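Long-range contacts in guanine nucleotide exchange factor SRM1 (Saccharomyces cerevisiae, PDB 3OF7), which promotes the exchange of GDP for GTP on the Ran-type GTPases GSP1 and GSP2, binds chromatin and controls RNA metabolism and nuclear transport: residues D350-Y355 with G362-V367; V345-D350 with L369-N374; G321-L326 with C337-M342; D341-G346 with D417-T422; H387-V392 with Y399-G404. One frame throughout, in Å; residues are numbered along the deposited sequence.

Contact 1 of 5, residues D350-Y355 with G362-V367; sequences DNLPEY and GKARAV
Val367 holds CG1 anti to its backbone N and CG2 anti to its carbonyl carbon (chi1 179°), and this spreads the two methyls between Tyr355 and Leu352, whose own CG lies beside its backbone N (chi1 -66°). The contact belongs to the sixth RCC1 repeat of a beta-propeller, where an irregular loop packs on strand 364-368 near the surface. Evidence for apolar packing is direct: CG1 of Val367 approaches CG of Pro353 at 3.9 Å, the two side chains crossing at about a right angle, while CG2 meets Leu352 CD2 at 4.1 Å. The other methyl of Leu352, CD1, reaches along to Ala364 CB at 4.4 Å. Touching parts of the segments run 74° apart, so the loop passes across the strand instead of pairing with it. Arg365 and Ala366 form a classic beta bulge opposite Tyr357. Pro353 also lies on the tyrosine ring, its CB 3.4 Å above the plane of Tyr355 and displaced toward the rim, which probably restricts the turning of the ring; the Tyr355 hydroxyl is hydrogen-bonded to Thr371 OG1. Against that same ring, Val367 CG1 comes obliquely to 3.8 Å from Tyr355 CE2.

Contact 2 of 5, residues V345-D350 with L369-N374; sequences VGIPKD and LPTKLN
Ile347 and Leu373 mark the closest backbone approach, 6.6 Å between their CA atoms, where the loop 345-350 passes beside the short strand 370-372 too far off for sheet pairing. The gap is filled by side chains. CG1 of Ile347 rests on CD2 of Leu373 at 3.5 Å, a close fit between branches that approach at a slant. Farther along the isoleucine, CD1 touches Thr371 CB at 4.0 Å and the CG2 methyl of that threonine at 4.1 Å, and here the side chains cross at about a right angle. Leu373 CD2 also lies 3.6 Å from Val345 O, so the methyl is wedged between the loop backbone and the isoleucine. Thr371 divides its two branches: chi1 of -53° sets CG2 anti to the backbone N, while OG1 turns back to donate a hydrogen bond to Leu369 O at 2.7 Å, lying above the carbonyl plane. The same hydroxyl is hydrogen-bonded to Tyr355. A valine here would probably leave Leu369 O and the Tyr355 hydroxyl without this polar partner. Strand 370-372 pairs with strand 334-337, Thr371 bonding to Ser336 through the backbone. The arrangement is that of a loop folded over the outermost strand of a four-stranded antiparallel sheet, one blade of the RCC1 beta-propeller.

Contact 3 of 5, residues G321-L326 with C337-M342; sequences GEHHSL and CGRLDM
His324 and Gly338 form an antiparallel non-hydrogen-bonded pair, their CA atoms 4.2 Å apart, and Ser325 with Cys337 the hydrogen-bonded pair beside it. These are the meeting ends of strands 324-329 and 334-337, the two middle strands of one four-stranded blade of the beta-propeller. Between the second pair, Ser325 N donates a hydrogen bond to Cys337 O at 2.8 Å, and Cys337 N donates one to Ser325 O. The chain turns a corner at Gly338, yet the pairing carries on one step further through Arg339 N to His323 O. A CB on Gly338 would collide with His323 O and His324 CA, and its backbone angles by themselves call for glycine. On the sheet face of Ser325 and Cys337, CB of the serine meets SG of the cysteine at 3.9 Å. Beyond the corner, His323 and Arg339 run side by side and point the same way. The arginine leaves with CG anti to its backbone N (chi1 -166°) and stays extended to NE, which lays CD 3.8 Å from His323 CB. Its guanidinium is gripped from several directions: Met342 CE lies over one face, and NE forms a salt bridge with Asp341 OD2 at 2.7 Å, using that oxygen's anti lone pair. Arg339 NH1 donates to His323 ND1 at 3.1 Å, with ring and guanidinium planes 51° apart.

Contact 4 of 5, residues D341-G346 with D417-T422; sequences DMFEVG and DTEVPT
Phe343 and Glu419 make the main apolar contact, a CH-pi interaction in which CG of the glutamate stands 3.8 Å from the ring centroid and only 5° off the ring normal. The glutamate chain reaches this place by starting anti to its backbone N (chi1 -168°) and remaining extended, so that CB and CG pass over one ring face before the carboxylate goes on to the backbone N of Lys349. Nearer the backbone, Phe343 CD2 packs on Glu419 CA at 3.4 Å and on Asp417 CB at 3.5 Å. Water 1 lies over the opposite face of the ring, leaving the phenyl group between an aliphatic chain and a bound solvent molecule.

Polar contact across the segments runs through that water, which donates to Asp417 OD2 at 2.8 Å and, over a longer distance, to Asp341 O. The other aspartate oxygen, Asp417 OD1, accepts from Gly404 N, so both carboxylate oxygens have partners.

Backbone contacts complete the interface. Gly346 closes a type I beta turn begun at Phe343, with Gly346 N bonded to Phe343 O. Its CA brings a hydrogen toward Glu419 O, a CA-H...O contact of 3.1 Å. The carbonyl of the same glycine lies against Pro421 CD at 3.6 Å, beside the corner where the chain turns at Val420. The whole is an inter-blade contact of the RCC1 beta-propeller, a loop of the sixth repeat resting on the short strands 418-419 and 421-423 of the seventh.

Contact 5 of 5, residues H387-V392 with Y399-G404; sequences HHSVAV and YSWGFG
Ser389 lays its CB over the six-membered ring of Trp401, 3.8 Å from the centroid and close to the ring normal, a CH-pi contact offset toward the rim. Ala391 CB approaches the same indole in its plane, at the edge, 3.9 Å from CZ3. Trp401 can fold back over strand 388-393 because its CG sits between backbone N and carbonyl carbon (chi1 67°). A leucine in its place would probably leave Ser389 and Ala391 without this flat cover and Glu344 O without its weak bond from the indole NH.

Backbone pairing sets these groups. Ser389 and Trp401 form a hydrogen-bonded antiparallel pair, as do Ala391 and Tyr399; in the latter Ala391 N reaches Tyr399 O at 2.7 Å. Water 2 accepts from Ser389 OG and donates to Trp401 O. Past the last strand pair, Phe403 N bonds almost straight to His387 O at 2.8 Å, with an N-H...O angle of 175°, and the two CB atoms meet at 3.7 Å. Farther out, His387 is fixed by hydrogen bonds to Glu322 and Glu344. The strand axes run 161° apart, giving a beta hairpin whose strands are the middle pair of a four-stranded blade in the RCC1 beta-propeller, shared between the sixth and seventh repeats.

Contacts 2 and 3 lie in one propeller blade, with contact 1 on the loop and short strand beside it, and contact 5 is the hairpin of the next; contact 4 connects them. Contact 3 pairs strands 324-329 and 334-337, and strand 370-372 of contact 2 borders the same sheet. Along the chain contact 3 closes first, contact 1 lies within the span of contact 2, and contact 5 lies within that of contact 4. Contacts 4 and 5 are closest, with centres about 7 Å apart; contacts 1 and 5 are about 19 Å apart and do not touch. Loop 341-350 joins neighbouring blades: an Asp341-Arg365 salt bridge holds it within its own repeat, and Glu344 OE2 to His387 ND1 reaches the next blade.

Contact 1 of 5, residues D350-Y355 with G362-V367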
# COMPACT_ATOMS: atom_id res chain seq x y z
N ASP A 350 -8.77 18.14 19.89
CA ASP A 350 -9.29 19.52 19.94
C ASP A 350 -9.63 20.12 18.57
O ASP A 350 -9.97 21.30 18.48
CB ASP A 350 -8.33 20.43 20.70
CG ASP A 350 -8.26 20.10 22.18
N ASN A 351 -9.53 19.32 17.51
CA ASN A 351 -9.89 19.76 16.16
C ASN A 351 -10.81 18.78 15.41
O ASN A 351 -11.06 18.94 14.21
CB ASN A 351 -8.64 20.07 15.33
CG ASN A 351 -7.85 21.26 15.86
OD1 ASN A 351 -8.42 22.29 16.23
ND2 ASN A 351 -6.53 21.13 15.90
N LEU A 352 -11.31 17.77 16.12
CA LEU A 352 -12.27 16.83 15.55
C LEU A 352 -13.53 17.58 15.09
O LEU A 352 -14.09 18.38 15.84
CB LEU A 352 -12.63 15.73 16.56
CG LEU A 352 -11.52 14.76 16.95
CD1 LEU A 352 -11.92 13.94 18.18
CD2 LEU A 352 -11.15 13.84 15.79
N PRO A 353 -13.96 17.32 13.85
CA PRO A 353 -15.14 17.98 13.28
C PRO A 353 -16.44 17.53 13.93
O PRO A 353 -16.45 16.52 14.66
CB PRO A 353 -15.09 17.56 11.81
CG PRO A 353 -14.33 16.28 11.79
CD PRO A 353 -13.32 16.40 12.89
N GLU A 354 -17.52 18.28 13.69
CA GLU A 354 -18.82 18.00 14.31
C GLU A 354 -19.46 16.70 13.81
O GLU A 354 -20.30 16.12 14.50
CB GLU A 354 -19.78 19.18 14.12
CG GLU A 354 -19.59 20.31 15.14
CD GLU A 354 -20.76 21.30 15.16
OE1 GLU A 354 -21.81 21.02 14.54
OE2 GLU A 354 -20.61 22.37 15.80
N TYR A 355 -19.07 16.25 12.62
CA TYR A 355 -19.58 14.98 12.07
C TYR A 355 -18.78 13.75 12.55
O TYR A 355 -19.01 12.64 12.07
CB TYR A 355 -19.64 15.02 10.54
CG TYR A 355 -18.36 15.45 9.87
CD1 TYR A 355 -18.13 16.79 9.55
CD2 TYR A 355 -17.36 14.52 9.55
CE1 TYR A 355 -16.95 17.20 8.94
CE2 TYR A 355 -16.16 14.92 8.94
CZ TYR A 355 -15.97 16.27 8.64
OH TYR A 355 -14.80 16.70 8.04
N GLY A 362 -20.48 7.78 24.16
CA GLY A 362 -19.91 9.11 23.92
C GLY A 362 -18.44 9.13 23.53
O GLY A 362 -17.80 10.19 23.58
N LYS A 363 -17.89 7.98 23.14
CA LYS A 363 -16.49 7.92 22.69
C LYS A 363 -16.41 8.11 21.17
O LYS A 363 -17.12 7.45 20.41
CB LYS A 363 -15.82 6.59 23.09
CG LYS A 363 -14.32 6.50 22.80
CD LYS A 363 -13.65 5.25 23.42
CE LYS A 363 -13.97 3.97 22.63
NZ LYS A 363 -13.11 2.80 23.00
N ALA A 364 -15.54 9.03 20.75
CA ALA A 364 -15.34 9.32 19.33
C ALA A 364 -14.58 8.16 18.70
O ALA A 364 -13.45 7.87 19.09
CB ALA A 364 -14.56 10.62 19.18
N ARG A 365 -15.21 7.48 17.73
CA ARG A 365 -14.63 6.26 17.13
C ARG A 365 -14.19 6.45 15.69
O ARG A 365 -13.36 5.68 15.20
CB ARG A 365 -15.64 5.10 17.15
CG ARG A 365 -16.27 4.75 18.50
CD ARG A 365 -15.39 3.90 19.43
NE ARG A 365 -14.62 2.83 18.76
CZ ARG A 365 -15.03 1.58 18.56
NH1 ARG A 365 -16.23 1.17 18.94
NH2 ARG A 365 -14.22 0.72 17.95
N ALA A 366 -14.76 7.44 15.00
CA ALA A 366 -14.55 7.60 13.55
C ALA A 366 -14.83 9.00 13.01
O ALA A 366 -15.64 9.75 13.55
CB ALA A 366 -15.39 6.56 12.77
N VAL A 367 -14.14 9.34 11.92
CA VAL A 367 -14.38 10.57 11.16
C VAL A 367 -14.77 10.13 9.75
O VAL A 367 -13.90 9.77 8.95
CB VAL A 367 -13.13 11.49 11.14
CG1 VAL A 367 -13.38 12.77 10.33
CG2 VAL A 367 -12.70 11.85 12.57

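Contact 2 of 5, residues V345-D350 with L369-N374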
# COMPACT_ATOMS: atom_id res chain seq x y z
N VAL A 345 -6.62 8.28 11.69
CA VAL A 345 -6.90 9.43 10.82
C VAL A 345 -6.00 10.66 11.07
O VAL A 345 -5.95 11.57 10.24
CB VAL A 345 -8.40 9.84 10.83
CG1 VAL A 345 -9.23 8.72 10.19
CG2 VAL A 345 -8.88 10.12 12.25
N GLY A 346 -5.29 10.67 12.20
CA GLY A 346 -4.27 11.69 12.48
C GLY A 346 -4.81 13.09 12.70
O GLY A 346 -4.14 14.08 12.37
N ILE A 347 -6.03 13.17 13.24
CA ILE A 347 -6.68 14.44 13.59
C ILE A 347 -6.64 14.59 15.13
O ILE A 347 -7.04 13.67 15.85
CB ILE A 347 -8.14 14.51 13.07
CG1 ILE A 347 -8.18 14.34 11.54
CG2 ILE A 347 -8.82 15.81 13.50
CD1 ILE A 347 -9.53 13.95 10.97
N PRO A 348 -6.13 15.73 15.63
CA PRO A 348 -6.06 15.85 17.09
C PRO A 348 -7.43 16.10 17.71
O PRO A 348 -8.30 16.69 17.07
CB PRO A 348 -5.14 17.05 17.30
CG PRO A 348 -5.31 17.88 16.07
CD PRO A 348 -5.66 16.95 14.94
N LYS A 349 -7.62 15.64 18.95
CA LYS A 349 -8.91 15.71 19.65
C LYS A 349 -9.56 17.11 19.60
O LYS A 349 -10.74 17.23 19.26
CB LYS A 349 -8.75 15.26 21.11
CG LYS A 349 -10.05 15.30 21.91
CD LYS A 349 -9.96 14.49 23.19
CE LYS A 349 -11.33 14.38 23.86
NZ LYS A 349 -11.28 13.51 25.08
N ASP A 350 -8.77 18.14 19.89
CA ASP A 350 -9.29 19.52 19.94
C ASP A 350 -9.63 20.12 18.57
O ASP A 350 -9.97 21.30 18.48
CB ASP A 350 -8.33 20.43 20.70
CG ASP A 350 -8.26 20.10 22.18
N LEU A 369 -16.20 11.44 6.99
CA LEU A 369 -16.04 12.23 5.76
C LEU A 369 -14.59 12.65 5.64
O LEU A 369 -13.95 12.93 6.66
CB LEU A 369 -16.92 13.48 5.79
CG LEU A 369 -18.43 13.38 5.94
CD1 LEU A 369 -19.01 14.80 6.03
CD2 LEU A 369 -19.08 12.57 4.81
N PRO A 370 -14.05 12.70 4.41
CA PRO A 370 -12.68 13.15 4.19
C PRO A 370 -12.47 14.51 4.83
O PRO A 370 -13.25 15.43 4.57
CB PRO A 370 -12.57 13.25 2.67
CG PRO A 370 -13.59 12.33 2.15
CD PRO A 370 -14.71 12.33 3.14
N THR A 371 -11.45 14.62 5.68
CA THR A 371 -11.23 15.82 6.48
C THR A 371 -9.78 16.26 6.31
O THR A 371 -8.86 15.47 6.53
CB THR A 371 -11.57 15.56 7.97
OG1 THR A 371 -12.90 15.03 8.07
CG2 THR A 371 -11.47 16.84 8.81
N LYS A 372 -9.59 17.51 5.91
CA LYS A 372 -8.25 18.03 5.66
C LYS A 372 -7.44 18.13 6.95
O LYS A 372 -7.94 18.63 7.96
CB LYS A 372 -8.30 19.40 4.95
CG LYS A 372 -6.92 19.99 4.64
CD LYS A 372 -6.97 21.08 3.57
CE LYS A 372 -7.16 22.47 4.15
NZ LYS A 372 -7.02 23.54 3.09
N LEU A 373 -6.20 17.64 6.92
CA LEU A 373 -5.31 17.75 8.06
C LEU A 373 -4.68 19.14 8.10
O LEU A 373 -4.27 19.67 7.06
CB LEU A 373 -4.21 16.68 8.03
CG LEU A 373 -4.60 15.20 8.12
CD1 LEU A 373 -3.37 14.35 8.44
CD2 LEU A 373 -5.67 14.99 9.18
N ASN A 374 -4.60 19.70 9.29
CA ASN A 374 -4.04 21.03 9.49
C ASN A 374 -2.76 20.96 10.29
O ASN A 374 -2.49 19.95 10.94
CB ASN A 374 -5.07 21.94 10.16
CG ASN A 374 -6.25 22.25 9.25
OD1 ASN A 374 -7.40 22.08 9.64
ND2 ASN A 374 -5.96 22.69 8.03

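Contact 3 of 5, residues G321-L326 with C337-M342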
# COMPACT_ATOMS: atom_id res chain seq x y z
N GLY A 321 -5.61 1.82 4.88
CA GLY A 321 -5.32 0.66 5.73
C GLY A 321 -6.53 -0.21 5.96
O GLY A 321 -7.37 -0.35 5.07
N GLU A 322 -6.62 -0.82 7.14
CA GLU A 322 -7.79 -1.63 7.46
C GLU A 322 -9.07 -0.78 7.60
O GLU A 322 -10.12 -1.11 7.02
CB GLU A 322 -7.57 -2.49 8.72
CG GLU A 322 -8.69 -3.51 8.91
CD GLU A 322 -8.47 -4.48 10.05
OE1 GLU A 322 -7.64 -4.22 10.95
OE2 GLU A 322 -9.16 -5.51 10.04
N HIS A 323 -8.97 0.30 8.37
CA HIS A 323 -10.17 1.07 8.73
C HIS A 323 -10.02 2.57 8.55
O HIS A 323 -10.78 3.34 9.14
CB HIS A 323 -10.56 0.79 10.19
CG HIS A 323 -10.87 -0.65 10.47
ND1 HIS A 323 -10.44 -1.29 11.62
CD2 HIS A 323 -11.61 -1.56 9.79
CE1 HIS A 323 -10.89 -2.53 11.61
NE2 HIS A 323 -11.60 -2.72 10.51
N HIS A 324 -9.05 2.98 7.74
CA HIS A 324 -8.86 4.41 7.44
C HIS A 324 -8.38 4.62 6.03
O HIS A 324 -7.85 3.69 5.40
CB HIS A 324 -7.89 5.07 8.44
CG HIS A 324 -6.46 4.68 8.25
ND1 HIS A 324 -5.49 5.58 7.87
CD2 HIS A 324 -5.84 3.48 8.38
CE1 HIS A 324 -4.33 4.96 7.79
NE2 HIS A 324 -4.51 3.69 8.11
N SER A 325 -8.56 5.84 5.53
CA SER A 325 -8.14 6.18 4.19
C SER A 325 -7.47 7.54 4.17
O SER A 325 -7.82 8.41 4.96
CB SER A 325 -9.36 6.22 3.27
OG SER A 325 -10.00 4.96 3.30
N LEU A 326 -6.54 7.72 3.24
CA LEU A 326 -5.79 8.96 3.12
C LEU A 326 -5.78 9.43 1.68
O LEU A 326 -5.31 8.72 0.79
CB LEU A 326 -4.35 8.79 3.62
CG LEU A 326 -4.18 8.22 5.04
CD1 LEU A 326 -2.71 7.96 5.30
CD2 LEU A 326 -4.76 9.16 6.10
N CYS A 337 -10.10 9.91 6.50
CA CYS A 337 -11.39 9.46 7.04
C CYS A 337 -11.28 8.03 7.56
O CYS A 337 -10.38 7.28 7.15
CB CYS A 337 -12.50 9.56 6.00
SG CYS A 337 -12.19 8.69 4.46
N GLY A 338 -12.20 7.67 8.44
CA GLY A 338 -12.22 6.36 9.06
C GLY A 338 -11.95 6.38 10.55
O GLY A 338 -12.30 7.34 11.26
N ARG A 339 -11.29 5.32 11.01
CA ARG A 339 -11.16 5.03 12.43
C ARG A 339 -10.27 5.99 13.22
O ARG A 339 -9.25 6.48 12.73
CB ARG A 339 -10.66 3.59 12.58
CG ARG A 339 -10.78 3.04 13.97
CD ARG A 339 -10.60 1.54 13.94
NE ARG A 339 -10.77 0.99 15.28
CZ ARG A 339 -10.58 -0.28 15.61
NH1 ARG A 339 -10.21 -1.17 14.70
NH2 ARG A 339 -10.77 -0.65 16.87
N LEU A 340 -10.67 6.22 14.47
CA LEU A 340 -10.00 7.15 15.39
C LEU A 340 -9.43 6.46 16.64
O LEU A 340 -8.63 7.06 17.38
CB LEU A 340 -11.02 8.23 15.79
CG LEU A 340 -10.66 9.57 16.43
CD1 LEU A 340 -9.66 10.34 15.60
CD2 LEU A 340 -11.96 10.38 16.59
N ASP A 341 -9.84 5.20 16.88
CA ASP A 341 -9.46 4.47 18.10
C ASP A 341 -7.95 4.39 18.31
O ASP A 341 -7.47 4.46 19.45
CB ASP A 341 -10.03 3.04 18.10
CG ASP A 341 -11.55 3.01 18.06
OD1 ASP A 341 -12.19 3.79 18.80
OD2 ASP A 341 -12.11 2.20 17.29
N MET A 342 -7.20 4.24 17.22
CA MET A 342 -5.74 4.18 17.30
C MET A 342 -5.12 5.38 16.58
O MET A 342 -4.00 5.31 16.08
CB MET A 342 -5.21 2.86 16.72
CG MET A 342 -5.59 1.62 17.55
SD MET A 342 -5.30 0.00 16.77
CE MET A 342 -6.95 -0.42 16.22

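Contact 4 of 5, residues D341-G346 with D417-T422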
# COMPACT_ATOMS: atom_id res chain seq x y z
N ASP A 341 -9.84 5.20 16.88
CA ASP A 341 -9.46 4.47 18.10
C ASP A 341 -7.95 4.39 18.31
O ASP A 341 -7.47 4.46 19.45
CB ASP A 341 -10.03 3.04 18.10
CG ASP A 341 -11.55 3.01 18.06
OD1 ASP A 341 -12.19 3.79 18.80
OD2 ASP A 341 -12.11 2.20 17.29
N MET A 342 -7.20 4.24 17.22
CA MET A 342 -5.74 4.18 17.30
C MET A 342 -5.12 5.38 16.58
O MET A 342 -4.00 5.31 16.08
CB MET A 342 -5.21 2.86 16.72
CG MET A 342 -5.59 1.62 17.55
SD MET A 342 -5.30 0.00 16.77
CE MET A 342 -6.95 -0.42 16.22
N PHE A 343 -5.88 6.48 16.55
CA PHE A 343 -5.45 7.73 15.92
C PHE A 343 -5.13 7.57 14.43
O PHE A 343 -4.31 8.32 13.89
CB PHE A 343 -4.24 8.34 16.64
CG PHE A 343 -4.52 8.80 18.06
CD1 PHE A 343 -5.77 9.31 18.43
CD2 PHE A 343 -3.50 8.78 19.01
CE1 PHE A 343 -6.02 9.76 19.74
CE2 PHE A 343 -3.72 9.24 20.33
CZ PHE A 343 -4.99 9.73 20.68
N GLU A 344 -5.77 6.59 13.78
CA GLU A 344 -5.45 6.27 12.38
C GLU A 344 -5.58 7.48 11.47
O GLU A 344 -4.73 7.69 10.60
CB GLU A 344 -6.31 5.10 11.85
CG GLU A 344 -6.06 3.77 12.55
CD GLU A 344 -7.01 3.49 13.71
OE1 GLU A 344 -7.41 4.43 14.44
OE2 GLU A 344 -7.35 2.29 13.92
N VAL A 345 -6.62 8.28 11.69
CA VAL A 345 -6.90 9.43 10.82
C VAL A 345 -6.00 10.66 11.07
O VAL A 345 -5.95 11.57 10.24
CB VAL A 345 -8.40 9.84 10.83
CG1 VAL A 345 -9.23 8.72 10.19
CG2 VAL A 345 -8.88 10.12 12.25
N GLY A 346 -5.29 10.67 12.20
CA GLY A 346 -4.27 11.69 12.48
C GLY A 346 -4.81 13.09 12.70
O GLY A 346 -4.14 14.08 12.37
N ASP A 417 -0.02 5.41 21.03
CA ASP A 417 -0.40 5.84 19.68
C ASP A 417 -0.01 7.29 19.43
O ASP A 417 -0.00 8.11 20.35
CB ASP A 417 -1.90 5.65 19.46
CG ASP A 417 -2.35 4.21 19.68
OD1 ASP A 417 -1.53 3.28 19.51
OD2 ASP A 417 -3.53 4.01 20.03
N THR A 418 0.33 7.59 18.17
CA THR A 418 0.74 8.93 17.76
C THR A 418 -0.43 9.64 17.08
O THR A 418 -0.92 9.20 16.04
CB THR A 418 1.99 8.89 16.84
OG1 THR A 418 3.08 8.29 17.53
CG2 THR A 418 2.38 10.29 16.40
N GLU A 419 -0.85 10.76 17.69
CA GLU A 419 -2.11 11.41 17.33
C GLU A 419 -2.15 12.15 16.00
O GLU A 419 -3.17 12.14 15.31
CB GLU A 419 -2.56 12.35 18.46
CG GLU A 419 -3.99 12.84 18.32
CD GLU A 419 -4.46 13.61 19.54
OE1 GLU A 419 -3.61 14.20 20.24
OE2 GLU A 419 -5.69 13.63 19.79
N VAL A 420 -1.05 12.81 15.65
CA VAL A 420 -0.97 13.61 14.43
C VAL A 420 0.32 13.28 13.71
O VAL A 420 1.24 12.74 14.32
CB VAL A 420 -1.02 15.14 14.74
CG1 VAL A 420 -2.39 15.55 15.27
CG2 VAL A 420 0.09 15.55 15.72
N PRO A 421 0.41 13.60 12.40
CA PRO A 421 1.63 13.33 11.64
C PRO A 421 2.87 13.94 12.33
O PRO A 421 2.92 15.15 12.57
CB PRO A 421 1.36 13.99 10.29
CG PRO A 421 -0.14 13.89 10.16
CD PRO A 421 -0.65 14.16 11.54
N THR A 422 3.84 13.09 12.63
CA THR A 422 4.98 13.46 13.45
C THR A 422 6.27 13.12 12.73
O THR A 422 6.48 11.99 12.26
CB THR A 422 4.88 12.79 14.84
OG1 THR A 422 3.66 13.21 15.48
CG2 THR A 422 6.05 13.17 15.74
O HOH W 1 -5.07 6.21 20.80

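Contact 5 of 5, residues H387-V392 with Y399-G404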
# COMPACT_ATOMS: atom_id res chain seq x y z
N HIS A 387 -3.02 -0.03 10.73
CA HIS A 387 -3.47 1.04 11.64
C HIS A 387 -2.45 2.15 11.86
O HIS A 387 -2.51 2.88 12.85
CB HIS A 387 -3.94 0.44 12.98
CG HIS A 387 -5.13 -0.45 12.81
ND1 HIS A 387 -6.42 0.03 12.83
CD2 HIS A 387 -5.22 -1.77 12.51
CE1 HIS A 387 -7.26 -0.96 12.58
NE2 HIS A 387 -6.55 -2.06 12.38
N HIS A 388 -1.52 2.30 10.91
CA HIS A 388 -0.55 3.39 10.94
C HIS A 388 -0.36 3.93 9.53
O HIS A 388 -0.82 3.32 8.55
CB HIS A 388 0.79 2.93 11.55
CG HIS A 388 1.52 1.93 10.70
ND1 HIS A 388 2.62 2.27 9.94
CD2 HIS A 388 1.30 0.62 10.47
CE1 HIS A 388 3.06 1.21 9.30
NE2 HIS A 388 2.27 0.19 9.60
N SER A 389 0.29 5.08 9.43
CA SER A 389 0.54 5.70 8.15
C SER A 389 1.90 6.38 8.18
O SER A 389 2.43 6.69 9.25
CB SER A 389 -0.53 6.72 7.81
OG SER A 389 -1.84 6.20 8.01
N VAL A 390 2.44 6.61 6.99
CA VAL A 390 3.67 7.36 6.81
C VAL A 390 3.46 8.24 5.58
O VAL A 390 3.06 7.76 4.52
CB VAL A 390 4.90 6.44 6.60
CG1 VAL A 390 6.19 7.27 6.41
CG2 VAL A 390 5.06 5.46 7.76
N ALA A 391 3.71 9.54 5.73
CA ALA A 391 3.66 10.48 4.61
C ALA A 391 5.01 11.17 4.42
O ALA A 391 5.78 11.32 5.38
CB ALA A 391 2.56 11.52 4.84
N VAL A 392 5.30 11.57 3.19
CA VAL A 392 6.58 12.23 2.89
C VAL A 392 6.33 13.68 2.52
O VAL A 392 5.61 13.96 1.56
CB VAL A 392 7.34 11.52 1.75
CG1 VAL A 392 8.70 12.20 1.52
CG2 VAL A 392 7.54 10.06 2.08
N TYR A 399 6.88 11.55 7.87
CA TYR A 399 6.02 11.84 9.02
C TYR A 399 5.10 10.65 9.23
O TYR A 399 4.54 10.13 8.27
CB TYR A 399 5.16 13.09 8.77
CG TYR A 399 5.96 14.38 8.79
CD1 TYR A 399 6.85 14.68 7.76
CD2 TYR A 399 5.83 15.29 9.84
CE1 TYR A 399 7.60 15.85 7.76
CE2 TYR A 399 6.58 16.48 9.86
CZ TYR A 399 7.46 16.74 8.81
OH TYR A 399 8.20 17.89 8.81
N SER A 400 4.94 10.23 10.47
CA SER A 400 4.14 9.05 10.77
C SER A 400 3.16 9.30 11.90
O SER A 400 3.32 10.24 12.69
CB SER A 400 5.06 7.87 11.12
OG SER A 400 5.83 8.18 12.27
N TRP A 401 2.14 8.45 11.97
CA TRP A 401 1.14 8.52 13.02
C TRP A 401 0.30 7.25 13.04
O TRP A 401 0.37 6.43 12.12
CB TRP A 401 0.24 9.75 12.86
CG TRP A 401 -0.68 9.74 11.64
CD1 TRP A 401 -2.01 9.44 11.62
CD2 TRP A 401 -0.32 10.06 10.28
NE1 TRP A 401 -2.52 9.57 10.35
CE2 TRP A 401 -1.50 9.94 9.51
CE3 TRP A 401 0.87 10.43 9.65
CZ2 TRP A 401 -1.52 10.18 8.13
CZ3 TRP A 401 0.86 10.67 8.27
CH2 TRP A 401 -0.34 10.55 7.53
N GLY A 402 -0.49 7.11 14.10
CA GLY A 402 -1.37 5.97 14.24
C GLY A 402 -0.96 5.04 15.37
O GLY A 402 -0.36 5.46 16.35
N PHE A 403 -1.30 3.77 15.20
CA PHE A 403 -1.07 2.73 16.20
C PHE A 403 0.43 2.61 16.52
O PHE A 403 1.25 2.46 15.62
CB PHE A 403 -1.62 1.41 15.67
CG PHE A 403 -1.61 0.29 16.68
CD1 PHE A 403 -1.06 -0.94 16.35
CD2 PHE A 403 -2.18 0.45 17.94
CE1 PHE A 403 -1.07 -2.01 17.27
CE2 PHE A 403 -2.22 -0.59 18.86
CZ PHE A 403 -1.65 -1.82 18.53
N GLY A 404 0.77 2.68 17.81
CA GLY A 404 2.17 2.74 18.22
C GLY A 404 2.78 1.49 18.81
O GLY A 404 4.00 1.38 18.92
O HOH W 2 -2.44 6.15 10.67